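Local coordinates for protein putative sporulation-specific glycosylase YdhD (Bacillus subtilis subsp. subtilis str. 168, PDB 3CZ8) that probably hydrolyses glycosidic bonds in polysaccharides as a sporulation-associated family 18 glycoside hydrolase, of which this chain is the catalytic part, at residues I247-R252 and F268-Q273; G225-I230 and R276-W281; I219-Y224 and R286-K291. The protein carries 1 engineered substitution. All coordinates share one frame; numbering follows the deposited sequence. Where two conformers were deposited one is given.

Contact 1: I247-R252 and F268-Q273; sequences IERAMR and FRYSDQ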
loop_
_atom_site.group_PDB
_atom_site.type_symbol
_atom_site.label_atom_id
_atom_site.label_comp_id
_atom_site.label_asym_id
_atom_site.label_seq_id
_atom_site.Cartn_x
_atom_site.Cartn_y
_atom_site.Cartn_z
ATOM N N ILE A 247 -13.401 -1.875 3.646
ATOM C CA ILE A 247 -13.861 -2.334 4.961
ATOM C C ILE A 247 -13.926 -1.175 5.957
ATOM O O ILE A 247 -14.894 -1.059 6.705
ATOM C CB ILE A 247 -12.988 -3.509 5.471
ATOM C CG1 ILE A 247 -13.506 -4.815 4.865
ATOM C CG2 ILE A 247 -12.978 -3.604 7.001
ATOM C CD1 ILE A 247 -12.415 -5.799 4.519
ATOM N N GLU A 248 -12.918 -0.303 5.916
ATOM C CA GLU A 248 -12.868 0.901 6.747
ATOM C C GLU A 248 -14.014 1.875 6.466
ATOM O O GLU A 248 -14.524 2.509 7.392
ATOM C CB GLU A 248 -11.518 1.606 6.587
ATOM C CG GLU A 248 -10.360 0.880 7.298
ATOM C CD GLU A 248 -8.985 1.257 6.755
ATOM O OE1 GLU A 248 -8.892 2.018 5.761
ATOM O OE2 GLU A 248 -7.986 0.783 7.331
ATOM N N ARG A 249 -14.422 1.982 5.202
ATOM C CA ARG A 249 -15.564 2.822 4.822
ATOM C C ARG A 249 -16.899 2.206 5.218
ATOM O O ARG A 249 -17.832 2.924 5.562
ATOM C CB ARG A 249 -15.545 3.139 3.329
ATOM C CG ARG A 249 -14.446 4.106 2.953
ATOM C CD ARG A 249 -14.527 4.531 1.505
ATOM N NE ARG A 249 -13.388 5.376 1.155
ATOM C CZ ARG A 249 -13.364 6.241 0.146
ATOM N NH1 ARG A 249 -14.422 6.394 -0.637
ATOM N NH2 ARG A 249 -12.271 6.958 -0.077
ATOM N N ALA A 250 -16.985 0.879 5.175
ATOM C CA ALA A 250 -18.175 0.164 5.634
ATOM C C ALA A 250 -18.416 0.341 7.136
ATOM O O ALA A 250 -19.558 0.341 7.571
ATOM C CB ALA A 250 -18.091 -1.319 5.273
ATOM N N MET A 251 -17.340 0.496 7.911
ATOM C CA MET A 251 -17.431 0.740 9.359
ATOM C C MET A 251 -17.923 2.146 9.671
ATOM O O MET A 251 -18.862 2.315 10.450
ATOM C CB MET A 251 -16.074 0.566 10.039
ATOM C CG MET A 251 -15.466 -0.803 9.953
ATOM S SD MET A 251 -14.143 -1.018 11.150
ATOM C CE MET A 251 -13.293 0.569 11.167
ATOM N N ARG A 252 -17.262 3.139 9.070
ATOM C CA ARG A 252 -17.584 4.562 9.236
ATOM C C ARG A 252 -19.052 4.879 8.919
ATOM O O ARG A 252 -19.682 5.685 9.613
ATOM C CB ARG A 252 -16.639 5.421 8.377
ATOM C CG ARG A 252 -16.687 6.938 8.634
ATOM C CD ARG A 252 -17.515 7.653 7.580
ATOM N NE ARG A 252 -17.842 9.041 7.905
ATOM C CZ ARG A 252 -18.929 9.429 8.573
ATOM N NH1 ARG A 252 -19.808 8.538 9.024
ATOM N NH2 ARG A 252 -19.131 10.719 8.802
ATOM N N PHE A 268 -21.043 -3.211 -0.998
ATOM C CA PHE A 268 -21.968 -2.512 -0.113
ATOM C C PHE A 268 -22.373 -1.161 -0.682
ATOM O O PHE A 268 -21.708 -0.629 -1.572
ATOM C CB PHE A 268 -21.411 -2.369 1.316
ATOM C CG PHE A 268 -20.170 -1.524 1.425
ATOM C CD1 PHE A 268 -20.257 -0.164 1.705
ATOM C CD2 PHE A 268 -18.910 -2.099 1.294
ATOM C CE1 PHE A 268 -19.108 0.613 1.830
ATOM C CE2 PHE A 268 -17.763 -1.331 1.409
ATOM C CZ PHE A 268 -17.865 0.032 1.686
ATOM N N ARG A 269 -23.474 -0.621 -0.167
ATOM C CA ARG A 269 -23.900 0.736 -0.499
ATOM C C ARG A 269 -24.037 1.572 0.769
ATOM O O ARG A 269 -24.290 1.034 1.849
ATOM C CB ARG A 269 -25.222 0.720 -1.273
ATOM C CG ARG A 269 -25.130 0.103 -2.660
ATOM C CD ARG A 269 -26.482 0.063 -3.355
ATOM N NE ARG A 269 -26.377 -0.547 -4.678
ATOM C CZ ARG A 269 -26.594 -1.835 -4.939
ATOM N NH1 ARG A 269 -26.943 -2.671 -3.967
ATOM N NH2 ARG A 269 -26.464 -2.288 -6.178
ATOM N N TYR A 270 -23.846 2.881 0.632
ATOM C CA TYR A 270 -24.047 3.825 1.731
ATOM C C TYR A 270 -24.430 5.205 1.202
ATOM O O TYR A 270 -24.244 5.492 0.019
ATOM C CB TYR A 270 -22.798 3.915 2.627
ATOM C CG TYR A 270 -21.569 4.547 1.989
ATOM C CD1 TYR A 270 -21.374 5.930 2.019
ATOM C CD2 TYR A 270 -20.593 3.758 1.376
ATOM C CE1 TYR A 270 -20.248 6.515 1.432
ATOM C CE2 TYR A 270 -19.453 4.329 0.800
ATOM C CZ TYR A 270 -19.289 5.708 0.837
ATOM O OH TYR A 270 -18.183 6.288 0.272
ATOM N N SER A 271 -24.955 6.052 2.084
ATOM C CA SER A 271 -25.220 7.454 1.760
ATOM C C SER A 271 -24.273 8.333 2.561
ATOM O O SER A 271 -24.153 8.172 3.776
ATOM C CB SER A 271 -26.672 7.825 2.071
ATOM O OG SER A 271 -27.573 7.030 1.321
ATOM N N ASP A 272 -23.598 9.254 1.882
ATOM C CA ASP A 272 -22.628 10.117 2.548
ATOM C C ASP A 272 -23.288 11.325 3.227
ATOM O O ASP A 272 -24.523 11.463 3.201
ATOM C CB ASP A 272 -21.478 10.523 1.603
ATOM C CG ASP A 272 -21.942 11.310 0.380
ATOM O OD1 ASP A 272 -23.149 11.599 0.244
ATOM O OD2 ASP A 272 -21.075 11.645 -0.459
ATOM N N GLN A 273 -22.459 12.202 3.803
ATOM C CA GLN A 273 -22.911 13.379 4.550
ATOM C C GLN A 273 -23.484 14.482 3.657
ATOM O O GLN A 273 -23.661 15.624 4.101
ATOM C CB GLN A 273 -21.758 13.936 5.396
ATOM C CG GLN A 273 -21.582 13.258 6.750
ATOM C CD GLN A 273 -22.412 13.908 7.844
ATOM O OE1 GLN A 273 -22.145 15.040 8.253
ATOM N NE2 GLN A 273 -23.416 13.189 8.331
#

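Contact 2: G225-I230 and R276-W281; sequences GYDWII and RTHEVW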
loop_
_atom_site.group_PDB
_atom_site.type_symbol
_atom_site.label_atom_id
_atom_site.label_comp_id
_atom_site.label_asym_id
_atom_site.label_seq_id
_atom_site.Cartn_x
_atom_site.Cartn_y
_atom_site.Cartn_z
ATOM N N GLY A 225 -10.041 -1.777 -5.011
ATOM C CA GLY A 225 -11.498 -1.849 -5.058
ATOM C C GLY A 225 -11.937 -0.456 -5.479
ATOM O O GLY A 225 -11.092 0.435 -5.630
ATOM N N TYR A 226 -13.231 -0.241 -5.698
ATOM C CA TYR A 226 -13.683 1.091 -6.125
ATOM C C TYR A 226 -14.932 1.580 -5.416
ATOM O O TYR A 226 -15.801 0.788 -5.059
ATOM C CB TYR A 226 -13.855 1.193 -7.656
ATOM C CG TYR A 226 -12.593 0.913 -8.444
ATOM C CD1 TYR A 226 -11.667 1.920 -8.704
ATOM C CD2 TYR A 226 -12.321 -0.368 -8.917
ATOM C CE1 TYR A 226 -10.501 1.650 -9.415
ATOM C CE2 TYR A 226 -11.164 -0.650 -9.620
ATOM C CZ TYR A 226 -10.261 0.358 -9.870
ATOM O OH TYR A 226 -9.121 0.063 -10.573
ATOM N N ASP A 227 -15.001 2.895 -5.236
ATOM C CA ASP A 227 -16.134 3.573 -4.617
ATOM C C ASP A 227 -16.761 4.504 -5.652
ATOM O O ASP A 227 -16.198 5.547 -5.968
ATOM C CB ASP A 227 -15.636 4.384 -3.414
ATOM C CG ASP A 227 -16.758 4.844 -2.490
ATOM O OD1 ASP A 227 -16.473 5.042 -1.291
ATOM O OD2 ASP A 227 -17.915 5.004 -2.936
ATOM N N TRP A 228 -17.926 4.114 -6.168
ATOM C CA TRP A 228 -18.641 4.881 -7.197
ATOM C C TRP A 228 -19.837 5.623 -6.600
ATOM O O TRP A 228 -20.540 5.078 -5.756
ATOM C CB TRP A 228 -19.229 3.936 -8.247
ATOM C CG TRP A 228 -18.287 3.218 -9.168
ATOM C CD1 TRP A 228 -17.838 3.658 -10.384
ATOM C CD2 TRP A 228 -17.749 1.900 -8.996
ATOM N NE1 TRP A 228 -17.030 2.713 -10.961
ATOM C CE2 TRP A 228 -16.961 1.620 -10.138
ATOM C CE3 TRP A 228 -17.850 0.929 -7.988
ATOM C CZ2 TRP A 228 -16.274 0.409 -10.299
ATOM C CZ3 TRP A 228 -17.173 -0.278 -8.151
ATOM C CH2 TRP A 228 -16.391 -0.525 -9.300
ATOM N N ILE A 229 -20.090 6.847 -7.063
ATOM C CA ILE A 229 -21.363 7.516 -6.766
ATOM C C ILE A 229 -22.445 7.003 -7.733
ATOM O O ILE A 229 -22.344 7.210 -8.950
ATOM C CB ILE A 229 -21.255 9.075 -6.814
ATOM C CG1 ILE A 229 -20.487 9.614 -5.605
ATOM C CG2 ILE A 229 -22.641 9.727 -6.818
ATOM C CD1 ILE A 229 -19.098 10.125 -5.917
ATOM N N ILE A 230 -23.458 6.315 -7.197
ATOM C CA ILE A 230 -24.602 5.889 -8.021
ATOM C C ILE A 230 -25.574 7.059 -8.263
ATOM O O ILE A 230 -25.409 8.125 -7.667
ATOM C CB ILE A 230 -25.244 4.530 -7.609
ATOM C CG1 ILE A 230 -25.523 4.456 -6.110
ATOM C CG2 ILE A 230 -24.363 3.380 -8.082
ATOM C CD1 ILE A 230 -26.308 3.211 -5.708
ATOM N N ARG A 276 -25.695 11.801 -1.187
ATOM C CA ARG A 276 -25.299 11.007 -2.361
ATOM C C ARG A 276 -25.092 9.533 -2.032
ATOM O O ARG A 276 -24.366 9.187 -1.097
ATOM C CB ARG A 276 -24.015 11.563 -2.992
ATOM C CG ARG A 276 -24.064 13.045 -3.361
ATOM C CD ARG A 276 -22.734 13.514 -3.939
ATOM N NE ARG A 276 -21.640 13.397 -2.973
ATOM C CZ ARG A 276 -20.348 13.533 -3.268
ATOM N NH1 ARG A 276 -19.964 13.792 -4.511
ATOM N NH2 ARG A 276 -19.434 13.408 -2.314
ATOM N N THR A 277 -25.744 8.668 -2.800
ATOM C CA THR A 277 -25.590 7.232 -2.623
ATOM C C THR A 277 -24.296 6.768 -3.294
ATOM O O THR A 277 -23.932 7.246 -4.375
ATOM C CB THR A 277 -26.808 6.449 -3.155
ATOM O OG1 THR A 277 -28.009 7.168 -2.850
ATOM C CG2 THR A 277 -26.887 5.067 -2.514
ATOM N N HIS A 278 -23.596 5.863 -2.616
ATOM C CA HIS A 278 -22.344 5.302 -3.087
ATOM C C HIS A 278 -22.480 3.796 -3.238
ATOM O O HIS A 278 -23.258 3.174 -2.523
ATOM C CB HIS A 278 -21.238 5.578 -2.080
ATOM C CG HIS A 278 -20.780 6.999 -2.043
ATOM N ND1 HIS A 278 -19.553 7.394 -2.529
ATOM C CD2 HIS A 278 -21.369 8.115 -1.556
ATOM C CE1 HIS A 278 -19.410 8.696 -2.352
ATOM N NE2 HIS A 278 -20.500 9.158 -1.766
ATOM N N GLU A 279 -21.713 3.218 -4.161
ATOM C CA GLU A 279 -21.637 1.765 -4.324
ATOM C C GLU A 279 -20.172 1.347 -4.374
ATOM O O GLU A 279 -19.380 1.906 -5.140
ATOM C CB GLU A 279 -22.371 1.311 -5.590
ATOM C CG GLU A 279 -22.473 -0.200 -5.750
ATOM C CD GLU A 279 -23.415 -0.618 -6.875
ATOM O OE1 GLU A 279 -22.989 -1.401 -7.748
ATOM O OE2 GLU A 279 -24.582 -0.171 -6.883
ATOM N N VAL A 280 -19.820 0.373 -3.541
ATOM C CA VAL A 280 -18.436 -0.067 -3.399
ATOM C C VAL A 280 -18.330 -1.555 -3.713
ATOM O O VAL A 280 -19.073 -2.356 -3.157
ATOM C CB VAL A 280 -17.884 0.219 -1.970
ATOM C CG1 VAL A 280 -16.401 -0.160 -1.848
ATOM C CG2 VAL A 280 -18.088 1.681 -1.591
ATOM N N TRP A 281 -17.418 -1.901 -4.620
ATOM C CA TRP A 281 -17.046 -3.292 -4.904
ATOM C C TRP A 281 -15.559 -3.494 -4.628
ATOM O O TRP A 281 -14.729 -2.664 -5.008
ATOM C CB TRP A 281 -17.337 -3.634 -6.370
ATOM C CG TRP A 281 -18.791 -3.720 -6.691
ATOM C CD1 TRP A 281 -19.623 -2.681 -7.010
ATOM C CD2 TRP A 281 -19.595 -4.908 -6.728
ATOM N NE1 TRP A 281 -20.895 -3.149 -7.237
ATOM C CE2 TRP A 281 -20.907 -4.511 -7.069
ATOM C CE3 TRP A 281 -19.338 -6.267 -6.488
ATOM C CZ2 TRP A 281 -21.961 -5.427 -7.192
ATOM C CZ3 TRP A 281 -20.389 -7.182 -6.610
ATOM C CH2 TRP A 281 -21.682 -6.753 -6.960
HETATM O O HOH W 1 -26.399 10.130 -5.495
#

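Contact 3: I219-Y224 and R286-K291; sequences IGVPLY and RSMSRK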
loop_
_atom_site.group_PDB
_atom_site.type_symbol
_atom_site.label_atom_id
_atom_site.label_comp_id
_atom_site.label_asym_id
_atom_site.label_seq_id
_atom_site.Cartn_x
_atom_site.Cartn_y
_atom_site.Cartn_z
ATOM N N ILE A 219 -2.668 -16.363 -11.862
ATOM C CA ILE A 219 -3.812 -15.441 -11.810
ATOM C C ILE A 219 -3.560 -14.291 -10.817
ATOM O O ILE A 219 -3.556 -14.489 -9.602
ATOM C CB ILE A 219 -5.148 -16.178 -11.500
ATOM C CG1 ILE A 219 -5.390 -17.343 -12.478
ATOM C CG2 ILE A 219 -6.332 -15.202 -11.490
ATOM C CD1 ILE A 219 -5.477 -16.957 -13.971
ATOM N N GLY A 220 -3.325 -13.096 -11.349
ATOM C CA GLY A 220 -3.155 -11.900 -10.525
ATOM C C GLY A 220 -4.470 -11.430 -9.925
ATOM O O GLY A 220 -5.492 -11.405 -10.606
ATOM N N VAL A 221 -4.443 -11.068 -8.642
ATOM C CA VAL A 221 -5.636 -10.564 -7.944
ATOM C C VAL A 221 -5.658 -9.014 -7.920
ATOM O O VAL A 221 -4.607 -8.384 -8.102
ATOM C CB VAL A 221 -5.773 -11.168 -6.516
ATOM C CG1 VAL A 221 -5.833 -12.709 -6.562
ATOM C CG2 VAL A 221 -4.683 -10.666 -5.581
ATOM N N PRO A 222 -6.854 -8.396 -7.735
ATOM C CA PRO A 222 -6.959 -6.928 -7.744
ATOM C C PRO A 222 -6.074 -6.208 -6.731
ATOM O O PRO A 222 -5.895 -6.671 -5.605
ATOM C CB PRO A 222 -8.428 -6.674 -7.400
ATOM C CG PRO A 222 -9.123 -7.904 -7.776
ATOM C CD PRO A 222 -8.178 -9.022 -7.542
ATOM N N LEU A 223 -5.517 -5.084 -7.160
ATOM C CA LEU A 223 -4.827 -4.171 -6.267
ATOM C C LEU A 223 -5.843 -3.224 -5.612
ATOM O O LEU A 223 -5.742 -2.938 -4.418
ATOM C CB LEU A 223 -3.761 -3.394 -7.056
ATOM C CG LEU A 223 -2.911 -2.265 -6.457
ATOM C CD1 LEU A 223 -2.176 -2.662 -5.177
ATOM C CD2 LEU A 223 -1.935 -1.752 -7.512
ATOM N N TYR A 224 -6.834 -2.777 -6.391
ATOM C CA TYR A 224 -7.812 -1.751 -5.987
ATOM C C TYR A 224 -9.257 -2.250 -5.975
ATOM O O TYR A 224 -9.652 -3.010 -6.861
ATOM C CB TYR A 224 -7.787 -0.577 -6.978
ATOM C CG TYR A 224 -6.520 0.247 -7.045
ATOM C CD1 TYR A 224 -6.077 0.977 -5.943
ATOM C CD2 TYR A 224 -5.798 0.345 -8.239
ATOM C CE1 TYR A 224 -4.926 1.752 -6.011
ATOM C CE2 TYR A 224 -4.642 1.122 -8.320
ATOM C CZ TYR A 224 -4.214 1.821 -7.201
ATOM O OH TYR A 224 -3.076 2.591 -7.263
ATOM N N ARG A 286 -13.294 -14.241 1.646
ATOM C CA ARG A 286 -14.084 -15.269 0.967
ATOM C C ARG A 286 -13.864 -15.267 -0.550
ATOM O O ARG A 286 -13.746 -16.332 -1.157
ATOM C CB ARG A 286 -15.571 -15.084 1.282
ATOM C CG ARG A 286 -16.450 -16.283 0.951
ATOM C CD ARG A 286 -17.902 -15.992 1.275
ATOM N NE ARG A 286 -18.806 -17.039 0.802
ATOM C CZ ARG A 286 -20.134 -16.972 0.857
ATOM N NH1 ARG A 286 -20.736 -15.902 1.367
ATOM N NH2 ARG A 286 -20.866 -17.978 0.399
ATOM N N SER A 287 -13.818 -14.071 -1.142
ATOM C CA SER A 287 -13.613 -13.912 -2.582
ATOM C C SER A 287 -12.214 -14.307 -3.016
ATOM O O SER A 287 -12.028 -14.896 -4.087
ATOM C CB SER A 287 -13.882 -12.474 -2.994
ATOM O OG SER A 287 -15.267 -12.257 -3.067
ATOM N N MET A 288 -11.239 -13.980 -2.172
ATOM C CA MET A 288 -9.843 -14.311 -2.408
ATOM C C MET A 288 -9.606 -15.809 -2.251
ATOM O O MET A 288 -8.742 -16.372 -2.928
ATOM C CB MET A 288 -8.936 -13.516 -1.461
ATOM C CG MET A 288 -7.565 -13.160 -2.041
ATOM S SD MET A 288 -7.361 -11.439 -2.565
ATOM C CE MET A 288 -8.386 -11.358 -4.009
ATOM N N SER A 289 -10.370 -16.441 -1.357
ATOM C CA SER A 289 -10.368 -17.900 -1.206
ATOM C C SER A 289 -10.843 -18.590 -2.480
ATOM O O SER A 289 -10.208 -19.538 -2.942
ATOM C CB SER A 289 -11.250 -18.339 -0.034
ATOM O OG SER A 289 -10.666 -17.974 1.200
ATOM N N ARG A 290 -11.948 -18.091 -3.038
ATOM C CA ARG A 290 -12.531 -18.608 -4.279
ATOM C C ARG A 290 -11.592 -18.506 -5.479
ATOM O O ARG A 290 -11.665 -19.321 -6.396
ATOM C CB ARG A 290 -13.862 -17.908 -4.594
ATOM C CG ARG A 290 -15.079 -18.475 -3.853
ATOM C CD ARG A 290 -15.428 -19.901 -4.300
ATOM N NE ARG A 290 -15.934 -19.957 -5.674
ATOM C CZ ARG A 290 -17.176 -20.300 -6.014
ATOM N NH1 ARG A 290 -17.530 -20.315 -7.293
ATOM N NH2 ARG A 290 -18.067 -20.634 -5.087
ATOM N N LYS A 291 -10.712 -17.506 -5.463
ATOM C CA LYS A 291 -9.713 -17.338 -6.512
ATOM C C LYS A 291 -8.579 -18.365 -6.412
ATOM O O LYS A 291 -8.135 -18.890 -7.435
ATOM C CB LYS A 291 -9.169 -15.909 -6.513
ATOM C CG LYS A 291 -10.108 -14.901 -7.140
ATOM C CD LYS A 291 -9.788 -13.509 -6.656
ATOM C CE LYS A 291 -10.543 -12.445 -7.427
ATOM N NZ LYS A 291 -12.031 -12.529 -7.294
#

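Contact 1: I247-R252 and F268-Q273
F268 carries its CG between the backbone N and the carbonyl carbon (chi1 64°), and the phenyl face is turned toward A250 on the helix. The A250 methyl sits over the centre of that face, CB 3.9 Å from the F268 ring centroid and nearly perpendicular above the ring, a CH-pi contact. The ring also reaches the helix backbone, with F268 CZ 3.7 Å from A250 N, while R249 CB comes in at the ring edge, 4.2 Å from CZ. Without the phenyl ring, an alanine here would probably leave the A250 methyl with no aromatic face to rest on and open a gap between helix and strand. The R249 chain, extended from CG to NE, runs past this edge and brings NH1 to 3.9 Å from Y270 OH, too far to bond. The guanidinium and phenol planes stand 72° apart; both groups turn to D227, by a salt bridge from R249 and a hydrogen bond from Y270. Farther along, R252 NH2 lies 4.1 Å from Q273 CG, while R252 NH1 makes a salt bridge to D22 of the second subunit. Helix 247-252 crosses strand 268-271 at 46°, their axes 9.4 Å apart: one helix packed on an antiparallel sheet, as in the alpha+beta insertion domain of family 18 chitinases.

Contact 2: G225-I230 and R276-W281
The H278 ring reaches diagonally across two antiparallel strands to D227, ND1 donating to OD2 over 2.9 Å, although D227 is paired with V280 and H278 with I229. These strands are neighbours in the five-stranded antiparallel sheet of a domain inserted in the barrel, consistent with that of family 18 chitinases. D227 OD2 lies near the imidazole plane, but the donor meets it from above the carboxylate plane, 39° out of it. On the far side of the imidazole, NE2 bonds D272, so two carboxylates fix the ring and would probably favour its protonated form. The other D227 oxygen, OD1, is engaged by R249 and Y270, extending the polar network to the helix. I229 CG1 covers one imidazole face, 3.9 Å from the centroid.

The backbone is joined in both directions at the hydrogen-bonded pairs Y226-W281 and W228-E279, the shortest of these bonds being E279 N to W228 O at 2.7 Å. Beyond them I230 N makes a weak bond to T277 O, and a water links I230 O to T277 N. On the sheet face of the two tryptophans, W228 CZ3 meets W281 CD1 at 3.6 Å, the indoles turned obliquely to each other. Y226, on this same face, bonds D184 through its hydroxyl and has its side chain about 10 Å from that of E120, the predicted proton donor. E279 reaches along its own strand to W281, whose NE1 donates in the indole plane to the anti side of OE1, 2.8 Å away and nearly straight at 171°.

Contact 3: I219-Y224 and R286-K291
Just past its strand residues 219-220, the chain of 219-224 runs by helix 286-291 with V221 and M288 closest, their CA atoms 7.9 Å apart. The fold is the TIM barrel of family 18: strand 217-220 is the seventh of the barrel, and helix 285-297, which follows the inserted domain, leads into the eighth, 302-310. The contact is therefore one between the loop leaving the C-terminal end of strand 217-220 and a helix packed outside the barrel, made entirely by apolar atoms.

V221 points its side chain at the helix and is met by two residues one helical turn apart. M288 leaves the helix to one side of V221, but its chain bends at chi2 (104°) and again at chi3 (-71°), which swings the terminal methyl back onto V221. CE rests 3.6 Å from V221 CB and 3.9 Å from CG1, while the sulfur, SD, passes CG2 at 4.1 Å. The M288 side chain thus lies obliquely over both branches of the valine. K291 offers its methylenes, with CD 4.0 Å from V221 CG1. Its last bond turns (chi4 62°), taking NZ away from these carbons to the carbonyl of A196 and into a salt bridge with E283, so that a buried ammonium is satisfied while its chain serves as hydrophobic packing.

Other parts of the barrel hold V221 in place: its carbonyl accepts from W306 NE1, and its side chain also touches I303 and A305 of strand 302-310. M288 in addition packs on M251 of the second subunit. P222 completes the patch through a single ring carbon, CD, which lies 4.2 Å from both M288 CE and K291 CE.

All three contacts are largely buried, but contact 3 belongs to the barrel while contacts 1 and 2 lie farther out, in the domain inserted between its seventh and eighth strands. Segment 219-224 runs directly into 225-230, and 286-291 follows 276-281 after four residues, so the strand and helix of contact 3 bracket the insertion. Contacts 1 and 2 share the antiparallel sheet, where 268-271 and 277-281 are neighbours, and meet at D227. Contact 2 is dense in backbone and side-chain hydrogen bonds; contact 3 is apolar throughout, and contact 1 is an apolar helix packing with arginine ends at its margin. Both of these border the second subunit, which contact 2 does not reach.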